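Quinoline 2-oxidoreductase medium subunit (Pseudomonas putida, PDB 1T3Q) is the FAD-carrying subunit of a molybdenum hydroxylase that acts on quinoline, and probably passes electrons through its flavin. Local coordinates at residues C[115-129]-C[148-160]. Residues are numbered along the deposited sequence; the frame is centred on the assembly and turned at random.
With FAD (flavin-adenine dinucleotide), chain R.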
ATOM      1  N   LEU C 115     -43.395 -22.164   7.761  1.00 19.08           N
ATOM      2  CA  LEU C 115     -44.846 -22.152   7.614  1.00 20.95           C
ATOM      3  C   LEU C 115     -45.386 -20.756   7.315  1.00 20.80           C
ATOM      4  O   LEU C 115     -46.271 -20.595   6.474  1.00 21.99           O
ATOM      5  CB  LEU C 115     -45.506 -22.722   8.877  1.00 22.00           C
ATOM      6  CG  LEU C 115     -45.225 -24.211   9.114  1.00 22.14           C
ATOM      7  CD1 LEU C 115     -45.745 -24.638  10.482  1.00 23.50           C
ATOM      8  CD2 LEU C 115     -45.882 -25.020   8.014  1.00 22.27           C
ATOM      9  N   ALA C 116     -44.843 -19.750   7.992  1.00 20.05           N
ATOM     10  CA  ALA C 116     -45.283 -18.377   7.783  1.00 20.36           C
ATOM     11  C   ALA C 116     -44.853 -17.853   6.410  1.00 22.69           C
ATOM     12  O   ALA C 116     -45.599 -17.113   5.764  1.00 20.78           O
ATOM     13  CB  ALA C 116     -44.733 -17.488   8.876  1.00 19.46           C
ATOM     14  N   HIS C 117     -43.654 -18.231   5.969  1.00 22.28           N
ATOM     15  CA  HIS C 117     -43.165 -17.787   4.664  1.00 22.34           C
ATOM     16  C   HIS C 117     -44.107 -18.354   3.609  1.00 22.30           C
ATOM     17  O   HIS C 117     -44.435 -17.691   2.625  1.00 23.63           O
ATOM     18  CB  HIS C 117     -41.735 -18.270   4.419  1.00 21.42           C
ATOM     19  CG  HIS C 117     -41.151 -17.785   3.127  1.00 24.11           C
ATOM     20  ND1 HIS C 117     -41.117 -16.450   2.779  1.00 24.36           N
ATOM     21  CD2 HIS C 117     -40.583 -18.455   2.097  1.00 22.82           C
ATOM     22  CE1 HIS C 117     -40.554 -16.321   1.592  1.00 25.29           C
ATOM     23  NE2 HIS C 117     -40.221 -17.523   1.155  1.00 24.09           N
ATOM     24  N   ALA C 118     -44.538 -19.589   3.840  1.00 21.62           N
ATOM     25  CA  ALA C 118     -45.483 -20.285   2.973  1.00 22.04           C
ATOM     26  C   ALA C 118     -45.118 -20.426   1.495  1.00 24.01           C
ATOM     27  O   ALA C 118     -45.952 -20.185   0.614  1.00 24.03           O
ATOM     28  CB  ALA C 118     -46.856 -19.640   3.101  1.00 22.46           C
ATOM     29  N   ASP C 119     -43.881 -20.807   1.211  1.00 23.08           N
ATOM     30  CA  ASP C 119     -43.499 -21.009  -0.180  1.00 24.45           C
ATOM     31  C   ASP C 119     -44.282 -22.251  -0.621  1.00 23.64           C
ATOM     32  O   ASP C 119     -44.274 -23.268   0.071  1.00 21.28           O
ATOM     33  CB  ASP C 119     -41.995 -21.269  -0.300  1.00 23.63           C
ATOM     34  CG  ASP C 119     -41.530 -21.319  -1.745  1.00 25.28           C
ATOM     35  OD1 ASP C 119     -42.177 -22.016  -2.551  1.00 24.78           O
ATOM     36  OD2 ASP C 119     -40.517 -20.667  -2.078  1.00 25.91           O
ATOM     37  N   ALA C 120     -44.964 -22.165  -1.757  1.00 22.81           N
ATOM     38  CA  ALA C 120     -45.745 -23.293  -2.251  1.00 23.42           C
ATOM     39  C   ALA C 120     -44.843 -24.467  -2.614  1.00 23.81           C
ATOM     40  O   ALA C 120     -45.322 -25.575  -2.837  1.00 23.80           O
ATOM     41  CB  ALA C 120     -46.565 -22.878  -3.465  1.00 25.12           C
ATOM     42  N   GLY C 121     -43.536 -24.219  -2.664  1.00 23.22           N
ATOM     43  CA  GLY C 121     -42.601 -25.275  -3.002  1.00 23.25           C
ATOM     44  C   GLY C 121     -41.894 -25.835  -1.785  1.00 23.16           C
ATOM     45  O   GLY C 121     -41.073 -26.739  -1.907  1.00 25.40           O
ATOM     46  N   ALA C 122     -42.220 -25.310  -0.607  1.00 22.26           N
ATOM     47  CA  ALA C 122     -41.590 -25.747   0.637  1.00 22.02           C
ATOM     48  C   ALA C 122     -42.155 -27.055   1.183  1.00 22.39           C
ATOM     49  O   ALA C 122     -43.339 -27.351   1.015  1.00 22.10           O
ATOM     50  CB  ALA C 122     -41.720 -24.652   1.691  1.00 21.61           C
ATOM     51  N   GLU C 123     -41.303 -27.825   1.852  1.00 21.67           N
ATOM     52  CA  GLU C 123     -41.711 -29.105   2.425  1.00 21.99           C
ATOM     53  C   GLU C 123     -42.633 -29.017   3.641  1.00 21.74           C
ATOM     54  O   GLU C 123     -43.627 -29.738   3.715  1.00 22.32           O
ATOM     55  CB  GLU C 123     -40.480 -29.945   2.809  1.00 21.47           C
ATOM     56  CG  GLU C 123     -39.786 -30.633   1.643  1.00 23.23           C
ATOM     57  CD  GLU C 123     -38.946 -29.682   0.810  1.00 26.50           C
ATOM     58  OE1 GLU C 123     -38.469 -30.089  -0.275  1.00 27.42           O
ATOM     59  OE2 GLU C 123     -38.755 -28.527   1.243  1.00 28.61           O
ATOM     60  N   MET C 124     -42.313 -28.145   4.593  1.00 22.02           N
ATOM     61  CA  MET C 124     -43.125 -28.041   5.807  1.00 22.02           C
ATOM     62  C   MET C 124     -44.601 -27.675   5.613  1.00 21.57           C
ATOM     63  O   MET C 124     -45.473 -28.301   6.216  1.00 22.54           O
ATOM     64  CB  MET C 124     -42.464 -27.096   6.813  1.00 20.04           C
ATOM     65  CG  MET C 124     -41.157 -27.637   7.394  1.00 21.82           C
ATOM     66  SD  MET C 124     -41.294 -29.282   8.163  1.00 23.35           S
ATOM     67  CE  MET C 124     -40.866 -30.353   6.797  1.00 21.26           C
ATOM     68  N   PRO C 125     -44.905 -26.659   4.787  1.00 21.10           N
ATOM     69  CA  PRO C 125     -46.327 -26.335   4.617  1.00 20.87           C
ATOM     70  C   PRO C 125     -47.078 -27.538   4.054  1.00 21.87           C
ATOM     71  O   PRO C 125     -48.203 -27.828   4.459  1.00 22.22           O
ATOM     72  CB  PRO C 125     -46.304 -25.161   3.640  1.00 20.22           C
ATOM     73  CG  PRO C 125     -45.007 -24.475   3.979  1.00 20.53           C
ATOM     74  CD  PRO C 125     -44.051 -25.650   4.138  1.00 20.06           C
ATOM     75  N   PHE C 126     -46.443 -28.232   3.112  1.00 21.27           N
ATOM     76  CA  PHE C 126     -47.036 -29.407   2.493  1.00 20.96           C
ATOM     77  C   PHE C 126     -47.207 -30.544   3.493  1.00 21.54           C
ATOM     78  O   PHE C 126     -48.265 -31.169   3.559  1.00 22.85           O
ATOM     79  CB  PHE C 126     -46.162 -29.902   1.332  1.00 20.72           C
ATOM     80  CG  PHE C 126     -46.452 -31.324   0.923  1.00 21.74           C
ATOM     81  CD1 PHE C 126     -47.606 -31.640   0.211  1.00 22.34           C
ATOM     82  CD2 PHE C 126     -45.589 -32.353   1.288  1.00 22.74           C
ATOM     83  CE1 PHE C 126     -47.899 -32.965  -0.130  1.00 22.12           C
ATOM     84  CE2 PHE C 126     -45.872 -33.680   0.954  1.00 20.08           C
ATOM     85  CZ  PHE C 126     -47.029 -33.987   0.244  1.00 22.22           C
ATOM     86  N   LEU C 127     -46.159 -30.814   4.263  1.00 21.10           N
ATOM     87  CA  LEU C 127     -46.195 -31.905   5.233  1.00 20.58           C
ATOM     88  C   LEU C 127     -47.177 -31.688   6.380  1.00 21.85           C
ATOM     89  O   LEU C 127     -47.961 -32.581   6.714  1.00 21.78           O
ATOM     90  CB  LEU C 127     -44.798 -32.149   5.807  1.00 21.19           C
ATOM     91  CG  LEU C 127     -44.682 -33.375   6.718  1.00 22.10           C
ATOM     92  CD1 LEU C 127     -44.967 -34.643   5.915  1.00 22.63           C
ATOM     93  CD2 LEU C 127     -43.288 -33.432   7.323  1.00 20.66           C
ATOM     94  N   MET C 128     -47.135 -30.511   6.992  1.00 20.77           N
ATOM     95  CA  MET C 128     -48.039 -30.230   8.102  1.00 21.77           C
ATOM     96  C   MET C 128     -49.500 -30.392   7.690  1.00 21.77           C
ATOM     97  O   MET C 128     -50.299 -30.958   8.435  1.00 21.81           O
ATOM     98  CB  MET C 128     -47.794 -28.821   8.644  1.00 21.60           C
ATOM     99  CG  MET C 128     -46.419 -28.633   9.267  1.00 19.63           C
ATOM    100  SD  MET C 128     -46.051 -29.840  10.571  1.00 23.70           S
ATOM    101  CE  MET C 128     -45.022 -31.036   9.676  1.00 21.54           C
ATOM    102  N   ALA C 129     -49.846 -29.901   6.503  1.00 21.83           N
ATOM    103  CA  ALA C 129     -51.216 -30.016   6.014  1.00 23.11           C
ATOM    104  C   ALA C 129     -51.568 -31.482   5.825  1.00 23.87           C
ATOM    105  O   ALA C 129     -52.636 -31.936   6.238  1.00 24.32           O
ATOM    106  CB  ALA C 129     -51.372 -29.266   4.688  1.00 22.16           C
ATOM    107  N   ALA C 148     -53.632 -27.036   9.537  1.00 25.00           N
ATOM    108  CA  ALA C 148     -52.501 -26.757   8.666  1.00 24.61           C
ATOM    109  C   ALA C 148     -53.005 -26.503   7.249  1.00 24.34           C
ATOM    110  O   ALA C 148     -52.465 -25.661   6.532  1.00 23.45           O
ATOM    111  CB  ALA C 148     -51.531 -27.935   8.676  1.00 25.41           C
ATOM    112  N   THR C 149     -54.046 -27.229   6.851  1.00 23.37           N
ATOM    113  CA  THR C 149     -54.615 -27.060   5.518  1.00 24.64           C
ATOM    114  C   THR C 149     -55.191 -25.658   5.327  1.00 25.60           C
ATOM    115  O   THR C 149     -54.988 -25.044   4.281  1.00 26.06           O
ATOM    116  CB  THR C 149     -55.719 -28.108   5.241  1.00 25.47           C
ATOM    117  OG1 THR C 149     -55.148 -29.422   5.276  1.00 25.20           O
ATOM    118  CG2 THR C 149     -56.346 -27.877   3.867  1.00 26.17           C
ATOM    119  N   ASP C 150     -55.908 -25.151   6.329  1.00 25.42           N
ATOM    120  CA  ASP C 150     -56.483 -23.808   6.231  1.00 28.13           C
ATOM    121  C   ASP C 150     -55.417 -22.735   6.380  1.00 27.57           C
ATOM    122  O   ASP C 150     -55.548 -21.638   5.832  1.00 28.24           O
ATOM    123  CB  ASP C 150     -57.555 -23.576   7.306  1.00 32.96           C
ATOM    124  CG  ASP C 150     -58.886 -24.209   6.958  1.00 37.55           C
ATOM    125  OD1 ASP C 150     -59.176 -24.373   5.753  1.00 40.78           O
ATOM    126  OD2 ASP C 150     -59.655 -24.525   7.890  1.00 41.75           O
ATOM    127  N   PHE C 151     -54.369 -23.052   7.134  1.00 25.00           N
ATOM    128  CA  PHE C 151     -53.283 -22.108   7.363  1.00 24.31           C
ATOM    129  C   PHE C 151     -52.586 -21.729   6.061  1.00 24.74           C
ATOM    130  O   PHE C 151     -52.338 -20.547   5.804  1.00 24.08           O
ATOM    131  CB  PHE C 151     -52.254 -22.704   8.325  1.00 24.08           C
ATOM    132  CG  PHE C 151     -51.168 -21.743   8.717  1.00 25.27           C
ATOM    133  CD1 PHE C 151     -51.396 -20.777   9.695  1.00 23.40           C
ATOM    134  CD2 PHE C 151     -49.928 -21.777   8.084  1.00 23.59           C
ATOM    135  CE1 PHE C 151     -50.405 -19.858  10.033  1.00 24.62           C
ATOM    136  CE2 PHE C 151     -48.932 -20.862   8.416  1.00 23.54           C
ATOM    137  CZ  PHE C 151     -49.172 -19.899   9.393  1.00 24.63           C
ATOM    138  N   MET C 152     -52.261 -22.739   5.257  1.00 23.77           N
ATOM    139  CA  MET C 152     -51.582 -22.548   3.978  1.00 24.45           C
ATOM    140  C   MET C 152     -52.615 -22.318   2.890  1.00 23.61           C
ATOM    141  O   MET C 152     -53.181 -23.265   2.353  1.00 23.52           O
ATOM    142  CB  MET C 152     -50.743 -23.783   3.642  1.00 25.27           C
ATOM    143  CG  MET C 152     -50.051 -23.701   2.297  1.00 26.39           C
ATOM    144  SD  MET C 152     -48.961 -22.286   2.225  1.00 30.21           S
ATOM    145  CE  MET C 152     -48.027 -22.671   0.714  1.00 26.67           C
ATOM    146  N   LYS C 153     -52.850 -21.054   2.563  1.00 25.48           N
ATOM    147  CA  LYS C 153     -53.853 -20.697   1.566  1.00 27.93           C
ATOM    148  C   LYS C 153     -53.329 -20.586   0.140  1.00 30.19           C
ATOM    149  O   LYS C 153     -54.112 -20.586  -0.815  1.00 30.08           O
ATOM    150  CB  LYS C 153     -54.520 -19.382   1.971  1.00 29.38           C
ATOM    151  CG  LYS C 153     -55.119 -19.410   3.372  1.00 29.42           C
ATOM    152  CD  LYS C 153     -55.767 -18.082   3.735  1.00 32.16           C
ATOM    153  CE  LYS C 153     -56.969 -17.781   2.851  1.00 33.84           C
ATOM    154  N   GLY C 154     -52.011 -20.488  -0.003  1.00 29.29           N
ATOM    155  CA  GLY C 154     -51.412 -20.377  -1.320  1.00 30.61           C
ATOM    156  C   GLY C 154     -49.966 -19.930  -1.246  1.00 30.93           C
ATOM    157  O   GLY C 154     -49.402 -19.796  -0.159  1.00 31.47           O
ATOM    158  N   HIS C 155     -49.360 -19.695  -2.403  1.00 30.97           N
ATOM    159  CA  HIS C 155     -47.972 -19.262  -2.454  1.00 31.12           C
ATOM    160  C   HIS C 155     -47.817 -17.932  -1.720  1.00 30.24           C
ATOM    161  O   HIS C 155     -48.375 -16.917  -2.141  1.00 27.91           O
ATOM    162  CB  HIS C 155     -47.526 -19.119  -3.909  1.00 33.62           C
ATOM    163  CG  HIS C 155     -46.047 -18.976  -4.072  1.00 36.32           C
ATOM    164  ND1 HIS C 155     -45.151 -19.864  -3.516  1.00 36.67           N
ATOM    165  CD2 HIS C 155     -45.306 -18.060  -4.738  1.00 38.81           C
ATOM    166  CE1 HIS C 155     -43.922 -19.500  -3.832  1.00 38.58           C
ATOM    167  NE2 HIS C 155     -43.988 -18.408  -4.574  1.00 40.14           N
ATOM    168  N   TYR C 156     -47.055 -17.949  -0.627  1.00 28.50           N
ATOM    169  CA  TYR C 156     -46.824 -16.763   0.202  1.00 29.47           C
ATOM    170  C   TYR C 156     -48.151 -16.221   0.721  1.00 29.00           C
ATOM    171  O   TYR C 156     -48.325 -15.012   0.874  1.00 28.05           O
ATOM    172  CB  TYR C 156     -46.112 -15.659  -0.587  1.00 30.91           C
ATOM    173  CG  TYR C 156     -44.795 -16.072  -1.205  1.00 34.02           C
ATOM    174  CD1 TYR C 156     -43.906 -16.903  -0.522  1.00 35.03           C
ATOM    175  CD2 TYR C 156     -44.432 -15.618  -2.472  1.00 36.82           C
ATOM    176  CE1 TYR C 156     -42.689 -17.272  -1.088  1.00 36.77           C
ATOM    177  CE2 TYR C 156     -43.216 -15.979  -3.045  1.00 39.12           C
ATOM    178  CZ  TYR C 156     -42.351 -16.807  -2.349  1.00 39.24           C
ATOM    179  OH  TYR C 156     -41.156 -17.177  -2.921  1.00 41.51           O
ATOM    180  N   PHE C 157     -49.082 -17.126   0.994  1.00 29.32           N
ATOM    181  CA  PHE C 157     -50.407 -16.744   1.466  1.00 30.45           C
ATOM    182  C   PHE C 157     -50.851 -17.640   2.620  1.00 29.28           C
ATOM    183  O   PHE C 157     -51.084 -18.833   2.429  1.00 28.82           O
ATOM    184  CB  PHE C 157     -51.397 -16.867   0.302  1.00 32.75           C
ATOM    185  CG  PHE C 157     -52.765 -16.311   0.589  1.00 36.24           C
ATOM    186  CD1 PHE C 157     -53.832 -16.624  -0.248  1.00 36.52           C
ATOM    187  CD2 PHE C 157     -52.984 -15.458   1.669  1.00 36.77           C
ATOM    188  CE1 PHE C 157     -55.101 -16.097  -0.016  1.00 37.55           C
ATOM    189  CE2 PHE C 157     -54.246 -14.926   1.909  1.00 38.39           C
ATOM    190  CZ  PHE C 157     -55.307 -15.246   1.064  1.00 37.21           C
ATOM    191  N   THR C 158     -50.964 -17.068   3.815  1.00 28.47           N
ATOM    192  CA  THR C 158     -51.392 -17.837   4.979  1.00 28.29           C
ATOM    193  C   THR C 158     -52.589 -17.188   5.670  1.00 28.91           C
ATOM    194  O   THR C 158     -52.994 -16.077   5.324  1.00 27.57           O
ATOM    195  CB  THR C 158     -50.267 -17.975   6.025  1.00 28.30           C
ATOM    196  OG1 THR C 158     -50.047 -16.708   6.658  1.00 27.46           O
ATOM    197  CG2 THR C 158     -48.980 -18.446   5.369  1.00 27.55           C
ATOM    198  N   ASP C 159     -53.138 -17.896   6.654  1.00 29.40           N
ATOM    199  CA  ASP C 159     -54.290 -17.426   7.416  1.00 31.20           C
ATOM    200  C   ASP C 159     -53.861 -16.408   8.465  1.00 31.67           C
ATOM    201  O   ASP C 159     -54.693 -15.836   9.168  1.00 31.86           O
ATOM    202  CB  ASP C 159     -54.969 -18.608   8.114  1.00 33.02           C
ATOM    203  CG  ASP C 159     -56.272 -18.219   8.779  1.00 34.99           C
ATOM    204  OD1 ASP C 159     -56.507 -18.650   9.929  1.00 34.92           O
ATOM    205  OD2 ASP C 159     -57.065 -17.487   8.143  1.00 35.75           O
ATOM    206  N   LEU C 160     -52.556 -16.195   8.563  1.00 31.95           N
ATOM    207  CA  LEU C 160     -51.979 -15.263   9.521  1.00 32.93           C
ATOM    208  C   LEU C 160     -52.473 -13.835   9.282  1.00 34.00           C
ATOM    209  O   LEU C 160     -52.411 -13.327   8.162  1.00 33.91           O
ATOM    210  CB  LEU C 160     -50.457 -15.316   9.399  1.00 33.00           C
ATOM    211  CG  LEU C 160     -49.569 -15.471  10.631  1.00 33.94           C
ATOM    212  CD1 LEU C 160     -50.165 -16.455  11.618  1.00 33.24           C
ATOM    213  CD2 LEU C 160     -48.197 -15.938  10.164  1.00 31.91           C
TER
HETATM  214  PA  FAD R4931     -37.550 -16.108   8.458  1.00 19.71           P
HETATM  215  O1A FAD R4931     -36.857 -16.002   7.145  1.00 10.91           O
HETATM  216  O2A FAD R4931     -37.133 -15.348   9.479  1.00 11.56           O
HETATM  217  O5B FAD R4931     -38.888 -15.535   8.026  1.00 17.91           O
HETATM  218  C5B FAD R4931     -39.933 -16.255   7.296  1.00 17.76           C
HETATM  219  C4B FAD R4931     -41.218 -15.330   7.182  1.00 20.35           C
HETATM  220  O4B FAD R4931     -42.137 -15.776   8.256  1.00 18.85           O
HETATM  221  C3B FAD R4931     -41.095 -13.780   7.381  1.00 21.36           C
HETATM  222  O3B FAD R4931     -42.034 -13.083   6.618  1.00 22.75           O
HETATM  223  C2B FAD R4931     -41.294 -13.637   8.921  1.00 21.11           C
HETATM  224  O2B FAD R4931     -41.800 -12.376   9.281  1.00 19.13           O
HETATM  225  C1B FAD R4931     -42.352 -14.665   9.192  1.00 19.77           C
HETATM  226  N9A FAD R4931     -42.263 -15.321  10.496  1.00 17.70           N
HETATM  227  C8A FAD R4931     -41.212 -16.068  10.986  1.00 19.85           C
HETATM  228  N7A FAD R4931     -41.512 -16.720  12.108  1.00 16.63           N
HETATM  229  C5A FAD R4931     -42.814 -16.369  12.377  1.00 18.37           C
HETATM  230  C6A FAD R4931     -43.760 -16.766  13.468  1.00 18.29           C
HETATM  231  N6A FAD R4931     -43.449 -17.559  14.463  1.00 14.40           N
HETATM  232  N1A FAD R4931     -45.025 -16.198  13.379  1.00 17.44           N
HETATM  233  C2A FAD R4931     -45.392 -15.352  12.354  1.00 20.01           C
HETATM  234  N3A FAD R4931     -44.599 -14.932  11.327  1.00 16.92           N
HETATM  235  C4A FAD R4931     -43.299 -15.421  11.408  1.00 18.05           C
HETATM  236  N1  FAD R4931     -37.114 -24.243   2.433  1.00 21.55           N
HETATM  237  C2  FAD R4931     -37.696 -25.396   2.092  1.00 23.82           C
HETATM  238  O2  FAD R4931     -38.841 -25.645   2.380  1.00 24.08           O
HETATM  239  N3  FAD R4931     -37.060 -26.320   1.196  1.00 20.66           N
HETATM  240  C4  FAD R4931     -35.850 -26.023   0.571  1.00 21.85           C
HETATM  241  O4  FAD R4931     -35.378 -26.822  -0.206  1.00 22.73           O
HETATM  242  C4X FAD R4931     -35.238 -24.725   0.874  1.00 21.07           C
HETATM  243  N5  FAD R4931     -34.047 -24.364   0.292  1.00 19.84           N
HETATM  244  C5X FAD R4931     -33.458 -23.178   0.689  1.00 19.80           C
HETATM  245  C6  FAD R4931     -32.219 -22.815   0.067  1.00 19.80           C
HETATM  246  C7  FAD R4931     -31.550 -21.639   0.409  1.00 18.76           C
HETATM  247  C7M FAD R4931     -30.261 -21.288  -0.302  1.00 19.91           C
HETATM  248  C8  FAD R4931     -32.109 -20.749   1.454  1.00 18.80           C
HETATM  249  C8M FAD R4931     -31.437 -19.465   1.876  1.00 17.89           C
HETATM  250  C9  FAD R4931     -33.326 -21.107   2.096  1.00 17.91           C
HETATM  251  C9A FAD R4931     -34.013 -22.303   1.715  1.00 19.03           C
HETATM  252  N10 FAD R4931     -35.283 -22.735   2.304  1.00 18.70           N
HETATM  253  C10 FAD R4931     -35.906 -23.873   1.888  1.00 21.51           C
HETATM  254  C1' FAD R4931     -35.975 -21.804   3.235  1.00 18.72           C
HETATM  255  C2' FAD R4931     -35.827 -22.212   4.729  1.00 18.90           C
HETATM  256  O2' FAD R4931     -36.648 -23.353   4.995  1.00 21.15           O
HETATM  257  C3' FAD R4931     -36.262 -20.988   5.541  1.00 19.23           C
HETATM  258  O3' FAD R4931     -35.559 -21.071   6.789  1.00 20.96           O
HETATM  259  C4' FAD R4931     -37.789 -20.938   5.815  1.00 19.76           C
HETATM  260  O4' FAD R4931     -38.535 -20.905   4.595  1.00 19.98           O
HETATM  261  C5' FAD R4931     -38.047 -19.675   6.589  1.00 17.81           C
HETATM  262  O5' FAD R4931     -37.814 -19.934   8.102  1.00 18.36           O
HETATM  263  P   FAD R4931     -37.024 -18.930   8.899  1.00 19.94           P
HETATM  264  O1P FAD R4931     -37.043 -19.459  10.337  1.00 19.02           O
HETATM  265  O2P FAD R4931     -35.782 -18.641   8.349  1.00 19.37           O
HETATM  266  O3P FAD R4931     -37.784 -17.669   8.891  1.00 17.50           O
HETATM  267  O   HOH W   1     -47.601 -15.487   6.404  1.00 27.73           O
HETATM  268  O   HOH W   2     -39.311 -18.434  -1.214  1.00 27.09           O
HETATM  269  O   HOH W   3     -49.586 -26.132   6.365  1.00 26.77           O
HETATM  270  O   HOH W   4     -54.357 -30.107   7.632  1.00 29.15           O
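His155 and Tyr156, at the tip of the type II turn joining strands 152-154 and 157-158, clasp the loop that runs from helix 111-117 to helix 123-130. The imidazole of His155 meets this loop edge-on: its ND1 accepts the backbone N-H of Ala120 at 2.9 Å, with the donor only 3° out of the ring plane. Beside it, Asp119 sets its carboxylate steeply to the ring, OD1 being 3.3 Å from His155 CE1 while closing an Asx turn onto Gly121 N. Tyr156 runs the same way, its ring lying over one face of the His155 imidazole. Its CG lies anti to the carbonyl carbon (chi1 -56°), which lays the phenol alongside His117, where Tyr156 CE1 comes within 3.3 Å of His117 NE2, with the planes at 50°. The backbone N-H of Tyr156 bonds to Ala118 O at 2.8 Å. One water bonds to His117 NE2, Tyr156 OH and Asp119 OD2, joining the three side-chain ends. A lysine in place of His155 would probably leave the Ala120 N-H without its acceptor and one face of the Tyr156 phenol without its neighbour.

Behind the turn the contact becomes apolar. Met152, bent at chi2, carries its SD to 3.5 Å from Ala118 CB, and Thr158 CG2 presses on that same methyl. Farther along, Ala148 CB packs against Met128 CB at 3.8 Å.

Ala116 and His117 line the FAD pocket, and Glu123 OE2 accepts from flavin N3 at 2.8 Å. Two hydrogen bonds and a shared water thus hold the hairpin turn to the back of a loop whose flanking residues contact the cofactor.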